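PDB 5JY1: putative short-chain dehydrogenase/reductase, which probably reduces or oxidises a carbonyl/alcohol pair with a nicotinamide cofactor, possibly as a 3-oxoacyl-[acyl-carrier-protein] reductase, and is bound here to NAD. Local coordinates for residues V68-T73 with E79-S84; G29-F34 with V41-I46. One frame throughout, in Å; residues are numbered along the deposited sequence.

Interaction 1 (V68-T73 with E79-S84); sequences VKTDVT and EAAVRS. With NAD (nicotinamide-adenine-dinucleotide), chain E.
The tightest approach in this small interface sets a hydroxyl against a methyl: T70 OG1 lies 3.4 Å from A81 CB. The hydroxyl spends its hydrogen on the chain two residues back, donating to V68 O at 2.8 Å from above the carbonyl plane. With OG1 anti to the carbonyl carbon (chi1 -55°), T70 can make this bond back along the chain while OG1 still rests against the alanine. Two residues earlier, V68 presents its two branches to the helix. CG1, anti to the backbone N, approaches A81 CA at 4.1 Å and S84 OG, while CG2 passes beside S84 CB. No hydrogen bond crosses between the segments.

Beyond T70 the chain passes clear of 79-84 and serves the cofactor. V72 N gives an almost straight bond to adenine N1A (3.1 Å, 172°), and N6A adds a weak one to D71 OD1. That oxygen also accepts from T73 N at 3.0 Å, closing an Asx turn. D71 N is paired with S77 OG near the start of helix 75-89. In the Rossmann-like fold, V68 and T70 lie where strand 64-69, an outermost strand of the sheet within this chain, runs out beside strand 40-45; helix 75-89 packs against them, and V82 and V72 turn to helix 113-141.

Interaction 2 (G29-F34 with V41-I46); sequences GVARSF and VIIAEI. With NAD (nicotinamide-adenine-dinucleotide), chain E.
E45 OE1 accepts from two donors, the ribose hydroxyl O3B of NAD at 2.7 Å and the backbone N of G23. The companion oxygen OE2 takes the other hydroxyl, O2B, in a very short bond, and N47 N also donates to it. The carboxylate therefore spans both hydroxyls of the adenosine ribose, and the two backbone N-H groups help to fix its rotation. A bend in the chain at chi2 (62°) turns the group to the sugar. Next in the chain, I46 lays CG2 over a face of the adenine, 3.5 Å from C4A.

The carboxylate stands near the C-terminal end of the second strand of a Rossmann beta-alpha-beta unit, made of strand 16-20, helix 25-36 and strand 40-45. An acidic residue here that receives both ribose hydroxyls is consistent with a preference for NAD over NADP. Within the unit, helix 29-34 runs nearly antiparallel to strand 41-45, at 164°, with the axes 9.0 Å apart at their closest.

A31 faces the strand with its CB, which meets the tip of I43, CD1, at 3.7 Å and V41 CG1 at 3.9 Å. The other branch of V41 reaches further along the helix: CG2 lies 3.7 Å from F34 CB and 3.8 Å from A31 O. F34 offers the strand little beyond that CB, because its ring leads away to A17 and V19 of strand 16-20 and to A235, V236 and A239 of helix 227-239.

In the fold
Strands 64-69 and 40-45 are neighbours in the parallel sheet, so the two interactions, with centres about 13 Å apart, meet directly. Probable backbone hydrogen bonds join V68 N to I43 O (3.0 Å) and T70 N to E45 O (3.1 Å), and T70 OG1 packs on A44 CB at 3.5 Å. Interaction 2 closes in sequence before interaction 1 opens, and the C-terminal ends of both strands lead to the same NAD. The ribose is gripped from 41-46, whereas the adenine edge is read from 68-73. On the side of the adenine away from I46, V72 CG2 lies by the N1A/N6A rim, 3.5 Å from N6A.

Interaction 1 (V68-T73 with E79-S84)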
ATOM      1  N   VAL A  68      23.431 -13.017 -26.312  1.00 22.60           N
ATOM      2  CA  VAL A  68      23.246 -14.449 -26.095  1.00 21.26           C
ATOM      3  C   VAL A  68      21.786 -14.751 -26.394  1.00 21.07           C
ATOM      4  O   VAL A  68      20.896 -14.306 -25.657  1.00 19.75           O
ATOM      5  CB  VAL A  68      23.614 -14.877 -24.667  1.00 21.05           C
ATOM      6  CG1 VAL A  68      23.421 -16.383 -24.500  1.00 20.26           C
ATOM      7  CG2 VAL A  68      25.059 -14.486 -24.352  1.00 20.52           C
ATOM      8  N   LYS A  69      21.533 -15.477 -27.485  1.00 21.26           N
ATOM      9  CA  LYS A  69      20.159 -15.819 -27.813  1.00 20.61           C
ATOM     10  C   LYS A  69      19.550 -16.608 -26.661  1.00 20.14           C
ATOM     11  O   LYS A  69      20.121 -17.606 -26.203  1.00 21.26           O
ATOM     12  CB  LYS A  69      20.087 -16.610 -29.124  1.00 21.49           C
ATOM     13  CG  LYS A  69      18.669 -16.695 -29.678  1.00 28.29           C
ATOM     14  CD  LYS A  69      18.579 -17.576 -30.927  1.00 29.64           C
ATOM     15  CE  LYS A  69      19.089 -16.865 -32.171  1.00 36.50           C
ATOM     16  NZ  LYS A  69      19.054 -17.736 -33.383  1.00 43.28           N
ATOM     17  N   THR A  70      18.393 -16.140 -26.189  1.00 20.23           N
ATOM     18  CA  THR A  70      17.741 -16.643 -24.986  1.00 21.24           C
ATOM     19  C   THR A  70      16.236 -16.629 -25.189  1.00 24.13           C
ATOM     20  O   THR A  70      15.678 -15.618 -25.627  1.00 22.07           O
ATOM     21  CB  THR A  70      18.101 -15.785 -23.762  1.00 20.65           C
ATOM     22  OG1 THR A  70      19.522 -15.720 -23.622  1.00 20.46           O
ATOM     23  CG2 THR A  70      17.510 -16.374 -22.487  1.00 18.27           C
ATOM     24  N   ASP A  71      15.587 -17.746 -24.862  1.00 18.97           N
ATOM     25  CA  ASP A  71      14.131 -17.872 -24.867  1.00 23.15           C
ATOM     26  C   ASP A  71      13.714 -18.073 -23.415  1.00 20.52           C
ATOM     27  O   ASP A  71      13.900 -19.165 -22.866  1.00 20.27           O
ATOM     28  CB  ASP A  71      13.695 -19.046 -25.748  1.00 23.90           C
ATOM     29  CG  ASP A  71      12.177 -19.206 -25.833  1.00 25.73           C
ATOM     30  OD1 ASP A  71      11.445 -18.622 -25.010  1.00 28.36           O
ATOM     31  OD2 ASP A  71      11.709 -19.948 -26.729  1.00 26.71           O
ATOM     32  N   VAL A  72      13.142 -17.031 -22.798  1.00 20.88           N
ATOM     33  CA  VAL A  72      12.846 -17.073 -21.366  1.00 17.89           C
ATOM     34  C   VAL A  72      11.648 -17.966 -21.056  1.00 21.51           C
ATOM     35  O   VAL A  72      11.301 -18.141 -19.886  1.00 21.93           O
ATOM     36  CB  VAL A  72      12.619 -15.665 -20.782  1.00 17.28           C
ATOM     37  CG1 VAL A  72      13.869 -14.791 -20.982  1.00 21.52           C
ATOM     38  CG2 VAL A  72      11.380 -15.011 -21.385  1.00 20.47           C
ATOM     39  N   THR A  73      11.009 -18.540 -22.082  1.00 19.51           N
ATOM     40  CA  THR A  73      10.022 -19.585 -21.820  1.00 21.45           C
ATOM     41  C   THR A  73      10.671 -20.943 -21.580  1.00 20.06           C
ATOM     42  O   THR A  73       9.959 -21.905 -21.267  1.00 21.92           O
ATOM     43  CB  THR A  73       9.011 -19.687 -22.970  1.00 23.49           C
ATOM     44  OG1 THR A  73       9.660 -20.160 -24.153  1.00 26.67           O
ATOM     45  CG2 THR A  73       8.366 -18.331 -23.251  1.00 27.86           C
ATOM     46  N   GLU A  79      19.157 -20.804 -18.082  1.00 19.11           N
ATOM     47  CA  GLU A  79      20.314 -21.305 -17.350  1.00 18.50           C
ATOM     48  C   GLU A  79      21.567 -21.249 -18.211  1.00 18.88           C
ATOM     49  O   GLU A  79      22.651 -20.903 -17.725  1.00 18.37           O
ATOM     50  CB  GLU A  79      20.050 -22.735 -16.863  1.00 18.39           C
ATOM     51  CG  GLU A  79      19.034 -22.787 -15.735  1.00 21.67           C
ATOM     52  CD  GLU A  79      18.752 -24.189 -15.246  1.00 27.20           C
ATOM     53  OE1 GLU A  79      19.044 -25.146 -15.984  1.00 30.99           O
ATOM     54  OE2 GLU A  79      18.224 -24.328 -14.121  1.00 32.20           O
ATOM     55  N   ALA A  80      21.420 -21.527 -19.505  1.00 16.83           N
ATOM     56  CA  ALA A  80      22.561 -21.433 -20.410  1.00 18.45           C
ATOM     57  C   ALA A  80      23.055 -19.994 -20.525  1.00 20.44           C
ATOM     58  O   ALA A  80      24.267 -19.747 -20.567  1.00 18.19           O
ATOM     59  CB  ALA A  80      22.179 -22.005 -21.780  1.00 20.87           C
ATOM     60  N   ALA A  81      22.133 -19.031 -20.556  1.00 18.36           N
ATOM     61  CA  ALA A  81      22.534 -17.631 -20.646  1.00 16.65           C
ATOM     62  C   ALA A  81      23.259 -17.172 -19.384  1.00 17.93           C
ATOM     63  O   ALA A  81      24.218 -16.394 -19.459  1.00 18.38           O
ATOM     64  CB  ALA A  81      21.310 -16.754 -20.908  1.00 18.67           C
ATOM     65  N   VAL A  82      22.817 -17.646 -18.217  1.00 18.53           N
ATOM     66  CA  VAL A  82      23.507 -17.321 -16.969  1.00 18.52           C
ATOM     67  C   VAL A  82      24.922 -17.896 -16.974  1.00 20.74           C
ATOM     68  O   VAL A  82      25.879 -17.224 -16.566  1.00 20.71           O
ATOM     69  CB  VAL A  82      22.687 -17.819 -15.761  1.00 16.81           C
ATOM     70  CG1 VAL A  82      23.512 -17.760 -14.489  1.00 16.81           C
ATOM     71  CG2 VAL A  82      21.416 -16.983 -15.602  1.00 17.22           C
ATOM     72  N   ARG A  83      25.084 -19.141 -17.442  1.00 18.07           N
ATOM     73  CA  ARG A  83      26.429 -19.702 -17.559  1.00 17.09           C
ATOM     74  C   ARG A  83      27.279 -18.894 -18.529  1.00 22.31           C
ATOM     75  O   ARG A  83      28.473 -18.690 -18.287  1.00 24.54           O
ATOM     76  CB  ARG A  83      26.390 -21.164 -18.013  1.00 19.13           C
ATOM     77  CG  ARG A  83      25.777 -22.127 -17.001  1.00 19.91           C
ATOM     78  CD  ARG A  83      26.088 -23.582 -17.358  1.00 24.84           C
ATOM     79  NE  ARG A  83      25.520 -23.979 -18.644  1.00 25.58           N
ATOM     80  CZ  ARG A  83      24.270 -24.405 -18.819  1.00 24.59           C
ATOM     81  NH1 ARG A  83      23.435 -24.484 -17.788  1.00 24.49           N
ATOM     82  NH2 ARG A  83      23.850 -24.749 -20.032  1.00 24.71           N
ATOM     83  N   SER A  84      26.688 -18.455 -19.645  1.00 21.46           N
ATOM     84  CA  SER A  84      27.431 -17.638 -20.604  1.00 23.71           C
ATOM     85  C   SER A  84      27.956 -16.361 -19.958  1.00 23.78           C
ATOM     86  O   SER A  84      29.102 -15.961 -20.203  1.00 25.67           O
ATOM     87  CB  SER A  84      26.553 -17.306 -21.811  1.00 26.25           C
ATOM     88  OG  SER A  84      26.203 -18.479 -22.536  1.00 27.65           O
TER
HETATM   89  PA  NAD E 301       8.725  -4.511 -25.529  0.84 24.54           P
HETATM   90  O1A NAD E 301       7.560  -5.235 -26.133  0.84 26.92           O
HETATM   91  O2A NAD E 301       9.039  -3.187 -26.211  0.84 30.02           O
HETATM   92  O5B NAD E 301      10.091  -5.474 -25.526  0.84 21.58           O
HETATM   93  C5B NAD E 301       9.911  -6.792 -25.143  0.84 20.55           C
HETATM   94  C4B NAD E 301      11.270  -7.564 -25.395  0.84 21.09           C
HETATM   95  O4B NAD E 301      11.150  -8.761 -24.932  0.84 20.86           O
HETATM   96  C3B NAD E 301      11.473  -7.709 -26.943  0.84 27.25           C
HETATM   97  O3B NAD E 301      12.778  -7.360 -27.289  0.84 25.20           O
HETATM   98  C2B NAD E 301      11.195  -9.173 -27.185  0.84 31.24           C
HETATM   99  O2B NAD E 301      11.857  -9.651 -28.455  0.84 27.98           O
HETATM  100  C1B NAD E 301      11.695  -9.728 -26.097  0.84 25.99           C
HETATM  101  N9A NAD E 301      11.154 -11.059 -25.888  0.84 20.98           N
HETATM  102  C8A NAD E 301       9.898 -11.444 -26.124  0.84 23.64           C
HETATM  103  N7A NAD E 301       9.800 -12.721 -25.816  0.84 25.49           N
HETATM  104  C5A NAD E 301      10.996 -13.133 -25.389  0.84 21.22           C
HETATM  105  C6A NAD E 301      11.430 -14.387 -24.955  0.84 19.96           C
HETATM  106  N6A NAD E 301      10.820 -15.697 -24.774  0.84 22.79           N
HETATM  107  N1A NAD E 301      12.683 -14.550 -24.576  0.84 19.48           N
HETATM  108  C2A NAD E 301      13.551 -13.484 -24.614  0.84 18.91           C
HETATM  109  N3A NAD E 301      13.142 -12.265 -25.041  0.84 19.70           N
HETATM  110  C4A NAD E 301      11.837 -12.105 -25.428  0.84 20.19           C
HETATM  111  O3  NAD E 301       8.390  -4.269 -23.931  0.84 24.44           O
HETATM  112  PN  NAD E 301       8.507  -2.895 -23.058  0.84 27.36           P
HETATM  113  O1N NAD E 301       7.330  -1.993 -23.394  0.84 27.40           O
HETATM  114  O2N NAD E 301       9.822  -2.128 -23.285  0.84 26.55           O
HETATM  115  O5D NAD E 301       8.349  -3.346 -21.472  0.84 26.66           O
HETATM  116  C5D NAD E 301       9.447  -3.989 -20.827  0.84 25.32           C
HETATM  117  C4D NAD E 301       9.046  -4.392 -19.370  0.84 24.73           C
HETATM  118  O4D NAD E 301       8.457  -3.370 -18.752  0.84 23.27           O
HETATM  119  C3D NAD E 301       7.998  -5.509 -19.437  0.84 27.44           C
HETATM  120  O3D NAD E 301       8.156  -6.384 -18.425  0.84 24.96           O
HETATM  121  C2D NAD E 301       6.664  -4.741 -19.281  0.84 28.03           C
HETATM  122  O2D NAD E 301       5.637  -5.716 -18.825  0.84 26.87           O
HETATM  123  C1D NAD E 301       6.951  -3.813 -18.392  0.84 26.40           C
HETATM  124  N1N NAD E 301       6.092  -2.644 -18.498  0.84 28.64           N
HETATM  125  C2N NAD E 301       6.287  -1.721 -19.478  0.84 22.78           C
HETATM  126  C3N NAD E 301       5.460  -0.600 -19.581  0.84 22.74           C
HETATM  127  C7N NAD E 301       5.664   0.429 -20.668  0.84 23.83           C
HETATM  128  O7N NAD E 301       5.061   1.491 -20.640  0.84 26.17           O
HETATM  129  N7N NAD E 301       6.553   0.172 -21.732  0.84 25.62           N
HETATM  130  C4N NAD E 301       4.439  -0.432 -18.680  0.84 24.35           C
HETATM  131  C5N NAD E 301       4.246  -1.341 -17.702  0.84 29.73           C
HETATM  132  C6N NAD E 301       5.083  -2.462 -17.602  0.84 30.72           C

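Interaction 2 (G29-F34 with V41-I46)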
ATOM      1  N   GLY A  29      16.864   0.154 -23.373  1.00 23.31           N
ATOM      2  CA  GLY A  29      17.271   1.365 -22.683  1.00 19.93           C
ATOM      3  C   GLY A  29      18.052   1.063 -21.422  1.00 20.06           C
ATOM      4  O   GLY A  29      19.053   1.725 -21.127  1.00 19.78           O
ATOM      5  N   VAL A  30      17.617   0.051 -20.668  1.00 16.18           N
ATOM      6  CA  VAL A  30      18.348  -0.362 -19.473  1.00 16.64           C
ATOM      7  C   VAL A  30      19.728  -0.898 -19.847  1.00 19.97           C
ATOM      8  O   VAL A  30      20.738  -0.554 -19.221  1.00 17.60           O
ATOM      9  CB  VAL A  30      17.529  -1.398 -18.677  1.00 18.65           C
ATOM     10  CG1 VAL A  30      18.361  -1.974 -17.540  1.00 18.00           C
ATOM     11  CG2 VAL A  30      16.248  -0.763 -18.136  1.00 19.06           C
ATOM     12  N   ALA A  31      19.793  -1.758 -20.871  1.00 19.28           N
ATOM     13  CA  ALA A  31      21.077  -2.326 -21.268  1.00 17.70           C
ATOM     14  C   ALA A  31      22.068  -1.240 -21.671  1.00 21.04           C
ATOM     15  O   ALA A  31      23.240  -1.289 -21.286  1.00 19.63           O
ATOM     16  CB  ALA A  31      20.883  -3.323 -22.415  1.00 16.17           C
ATOM     17  N   ARG A  32      21.620  -0.257 -22.457  1.00 20.01           N
ATOM     18  CA  ARG A  32      22.508   0.830 -22.862  1.00 18.70           C
ATOM     19  C   ARG A  32      22.934   1.676 -21.667  1.00 27.43           C
ATOM     20  O   ARG A  32      24.094   2.103 -21.588  1.00 23.82           O
ATOM     21  CB  ARG A  32      21.827   1.687 -23.931  1.00 22.04           C
ATOM     22  CG  ARG A  32      21.788   1.034 -25.313  1.00 22.35           C
ATOM     23  CD  ARG A  32      20.794   1.718 -26.233  1.00 23.28           C
ATOM     24  NE  ARG A  32      21.079   3.144 -26.363  1.00 26.73           N
ATOM     25  CZ  ARG A  32      21.719   3.695 -27.389  1.00 30.76           C
ATOM     26  NH1 ARG A  32      22.135   2.947 -28.402  1.00 36.65           N
ATOM     27  NH2 ARG A  32      21.934   5.003 -27.406  1.00 31.41           N
ATOM     28  N   SER A  33      22.010   1.932 -20.730  1.00 23.24           N
ATOM     29  CA  SER A  33      22.368   2.673 -19.521  0.68 17.41           C
ATOM     30  C   SER A  33      23.411   1.922 -18.709  1.00 21.88           C
ATOM     31  O   SER A  33      24.369   2.524 -18.212  1.00 21.86           O
ATOM     32  CB  SER A  33      21.127   2.931 -18.662  0.68 16.17           C
ATOM     33  OG  SER A  33      20.137   3.619 -19.395  0.68 20.29           O
ATOM     34  N   PHE A  34      23.241   0.604 -18.561  1.00 19.72           N
ATOM     35  CA  PHE A  34      24.226  -0.212 -17.856  1.00 18.18           C
ATOM     36  C   PHE A  34      25.583  -0.166 -18.550  1.00 21.69           C
ATOM     37  O   PHE A  34      26.628  -0.107 -17.892  1.00 19.25           O
ATOM     38  CB  PHE A  34      23.749  -1.667 -17.776  1.00 16.05           C
ATOM     39  CG  PHE A  34      22.678  -1.926 -16.750  1.00 19.46           C
ATOM     40  CD1 PHE A  34      22.079  -0.895 -16.044  1.00 18.13           C
ATOM     41  CD2 PHE A  34      22.280  -3.232 -16.487  1.00 15.75           C
ATOM     42  CE1 PHE A  34      21.093  -1.163 -15.092  1.00 18.39           C
ATOM     43  CE2 PHE A  34      21.307  -3.504 -15.533  1.00 16.11           C
ATOM     44  CZ  PHE A  34      20.711  -2.468 -14.844  1.00 18.48           C
ATOM     45  N   VAL A  41      27.324  -6.241 -20.308  1.00 16.94           N
ATOM     46  CA  VAL A  41      25.889  -6.496 -20.388  1.00 20.67           C
ATOM     47  C   VAL A  41      25.629  -7.666 -21.325  1.00 17.17           C
ATOM     48  O   VAL A  41      25.939  -7.592 -22.521  1.00 19.41           O
ATOM     49  CB  VAL A  41      25.115  -5.255 -20.845  1.00 20.53           C
ATOM     50  CG1 VAL A  41      23.627  -5.517 -20.714  1.00 17.75           C
ATOM     51  CG2 VAL A  41      25.528  -4.027 -20.009  1.00 20.64           C
ATOM     52  N   ILE A  42      25.016  -8.719 -20.789  1.00 20.93           N
ATOM     53  CA  ILE A  42      24.512  -9.819 -21.607  1.00 20.56           C
ATOM     54  C   ILE A  42      23.132  -9.453 -22.136  1.00 18.66           C
ATOM     55  O   ILE A  42      22.209  -9.155 -21.366  1.00 18.72           O
ATOM     56  CB  ILE A  42      24.462 -11.128 -20.811  1.00 18.17           C
ATOM     57  CG1 ILE A  42      25.869 -11.554 -20.400  1.00 22.73           C
ATOM     58  CG2 ILE A  42      23.804 -12.228 -21.658  1.00 18.50           C
ATOM     59  CD1 ILE A  42      26.753 -11.936 -21.583  1.00 28.51           C
ATOM     60  N   ILE A  43      22.987  -9.484 -23.457  1.00 19.63           N
ATOM     61  CA  ILE A  43      21.731  -9.140 -24.122  1.00 22.44           C
ATOM     62  C   ILE A  43      21.007 -10.467 -24.311  1.00 20.28           C
ATOM     63  O   ILE A  43      21.232 -11.187 -25.283  1.00 21.45           O
ATOM     64  CB  ILE A  43      21.966  -8.410 -25.446  1.00 21.22           C
ATOM     65  CG1 ILE A  43      22.872  -7.184 -25.249  1.00 21.05           C
ATOM     66  CG2 ILE A  43      20.639  -7.995 -26.087  1.00 20.53           C
ATOM     67  CD1 ILE A  43      22.380  -6.196 -24.192  1.00 23.48           C
ATOM     68  N   ALA A  44      20.161 -10.817 -23.341  1.00 17.01           N
ATOM     69  CA  ALA A  44      19.496 -12.123 -23.334  1.00 15.80           C
ATOM     70  C   ALA A  44      18.149 -11.981 -24.033  1.00 23.04           C
ATOM     71  O   ALA A  44      17.110 -11.782 -23.404  1.00 18.72           O
ATOM     72  CB  ALA A  44      19.357 -12.644 -21.909  1.00 15.90           C
ATOM     73  N   GLU A  45      18.170 -12.121 -25.360  1.00 20.98           N
ATOM     74  CA  GLU A  45      17.082 -11.706 -26.237  1.00 25.54           C
ATOM     75  C   GLU A  45      16.769 -12.817 -27.238  1.00 25.08           C
ATOM     76  O   GLU A  45      17.679 -13.488 -27.732  1.00 24.90           O
ATOM     77  CB  GLU A  45      17.481 -10.393 -26.957  1.00 21.73           C
ATOM     78  CG  GLU A  45      16.595  -9.964 -28.107  1.00 21.30           C
ATOM     79  CD  GLU A  45      15.175  -9.678 -27.683  1.00 25.78           C
ATOM     80  OE1 GLU A  45      14.970  -8.848 -26.763  1.00 23.06           O
ATOM     81  OE2 GLU A  45      14.261 -10.294 -28.268  1.00 27.11           O
ATOM     82  N   ILE A  46      15.478 -13.019 -27.535  1.00 22.45           N
ATOM     83  CA  ILE A  46      15.091 -14.085 -28.468  1.00 23.11           C
ATOM     84  C   ILE A  46      15.213 -13.634 -29.927  1.00 25.27           C
ATOM     85  O   ILE A  46      15.471 -14.460 -30.818  1.00 26.15           O
ATOM     86  CB  ILE A  46      13.667 -14.584 -28.148  1.00 24.53           C
ATOM     87  CG1 ILE A  46      13.380 -15.919 -28.846  1.00 25.15           C
ATOM     88  CG2 ILE A  46      12.620 -13.532 -28.527  1.00 24.75           C
ATOM     89  CD1 ILE A  46      12.142 -16.626 -28.316  1.00 27.72           C
TER
HETATM   90  PA  NAD E 301       8.725  -4.511 -25.529  0.84 24.54           P
HETATM   91  O1A NAD E 301       7.560  -5.235 -26.133  0.84 26.92           O
HETATM   92  O2A NAD E 301       9.039  -3.187 -26.211  0.84 30.02           O
HETATM   93  O5B NAD E 301      10.091  -5.474 -25.526  0.84 21.58           O
HETATM   94  C5B NAD E 301       9.911  -6.792 -25.143  0.84 20.55           C
HETATM   95  C4B NAD E 301      11.270  -7.564 -25.395  0.84 21.09           C
HETATM   96  O4B NAD E 301      11.150  -8.761 -24.932  0.84 20.86           O
HETATM   97  C3B NAD E 301      11.473  -7.709 -26.943  0.84 27.25           C
HETATM   98  O3B NAD E 301      12.778  -7.360 -27.289  0.84 25.20           O
HETATM   99  C2B NAD E 301      11.195  -9.173 -27.185  0.84 31.24           C
HETATM  100  O2B NAD E 301      11.857  -9.651 -28.455  0.84 27.98           O
HETATM  101  C1B NAD E 301      11.695  -9.728 -26.097  0.84 25.99           C
HETATM  102  N9A NAD E 301      11.154 -11.059 -25.888  0.84 20.98           N
HETATM  103  C8A NAD E 301       9.898 -11.444 -26.124  0.84 23.64           C
HETATM  104  N7A NAD E 301       9.800 -12.721 -25.816  0.84 25.49           N
HETATM  105  C5A NAD E 301      10.996 -13.133 -25.389  0.84 21.22           C
HETATM  106  C6A NAD E 301      11.430 -14.387 -24.955  0.84 19.96           C
HETATM  107  N6A NAD E 301      10.820 -15.697 -24.774  0.84 22.79           N
HETATM  108  N1A NAD E 301      12.683 -14.550 -24.576  0.84 19.48           N
HETATM  109  C2A NAD E 301      13.551 -13.484 -24.614  0.84 18.91           C
HETATM  110  N3A NAD E 301      13.142 -12.265 -25.041  0.84 19.70           N
HETATM  111  C4A NAD E 301      11.837 -12.105 -25.428  0.84 20.19           C
HETATM  112  O3  NAD E 301       8.390  -4.269 -23.931  0.84 24.44           O
HETATM  113  PN  NAD E 301       8.507  -2.895 -23.058  0.84 27.36           P
HETATM  114  O1N NAD E 301       7.330  -1.993 -23.394  0.84 27.40           O
HETATM  115  O2N NAD E 301       9.822  -2.128 -23.285  0.84 26.55           O
HETATM  116  O5D NAD E 301       8.349  -3.346 -21.472  0.84 26.66           O
HETATM  117  C5D NAD E 301       9.447  -3.989 -20.827  0.84 25.32           C
HETATM  118  C4D NAD E 301       9.046  -4.392 -19.370  0.84 24.73           C
HETATM  119  O4D NAD E 301       8.457  -3.370 -18.752  0.84 23.27           O
HETATM  120  C3D NAD E 301       7.998  -5.509 -19.437  0.84 27.44           C
HETATM  121  O3D NAD E 301       8.156  -6.384 -18.425  0.84 24.96           O
HETATM  122  C2D NAD E 301       6.664  -4.741 -19.281  0.84 28.03           C
HETATM  123  O2D NAD E 301       5.637  -5.716 -18.825  0.84 26.87           O
HETATM  124  C1D NAD E 301       6.951  -3.813 -18.392  0.84 26.40           C
HETATM  125  N1N NAD E 301       6.092  -2.644 -18.498  0.84 28.64           N
HETATM  126  C2N NAD E 301       6.287  -1.721 -19.478  0.84 22.78           C
HETATM  127  C3N NAD E 301       5.460  -0.600 -19.581  0.84 22.74           C
HETATM  128  C7N NAD E 301       5.664   0.429 -20.668  0.84 23.83           C
HETATM  129  O7N NAD E 301       5.061   1.491 -20.640  0.84 26.17           O
HETATM  130  N7N NAD E 301       6.553   0.172 -21.732  0.84 25.62           N
HETATM  131  C4N NAD E 301       4.439  -0.432 -18.680  0.84 24.35           C
HETATM  132  C5N NAD E 301       4.246  -1.341 -17.702  0.84 29.73           C
HETATM  133  C6N NAD E 301       5.083  -2.462 -17.602  0.84 30.72           C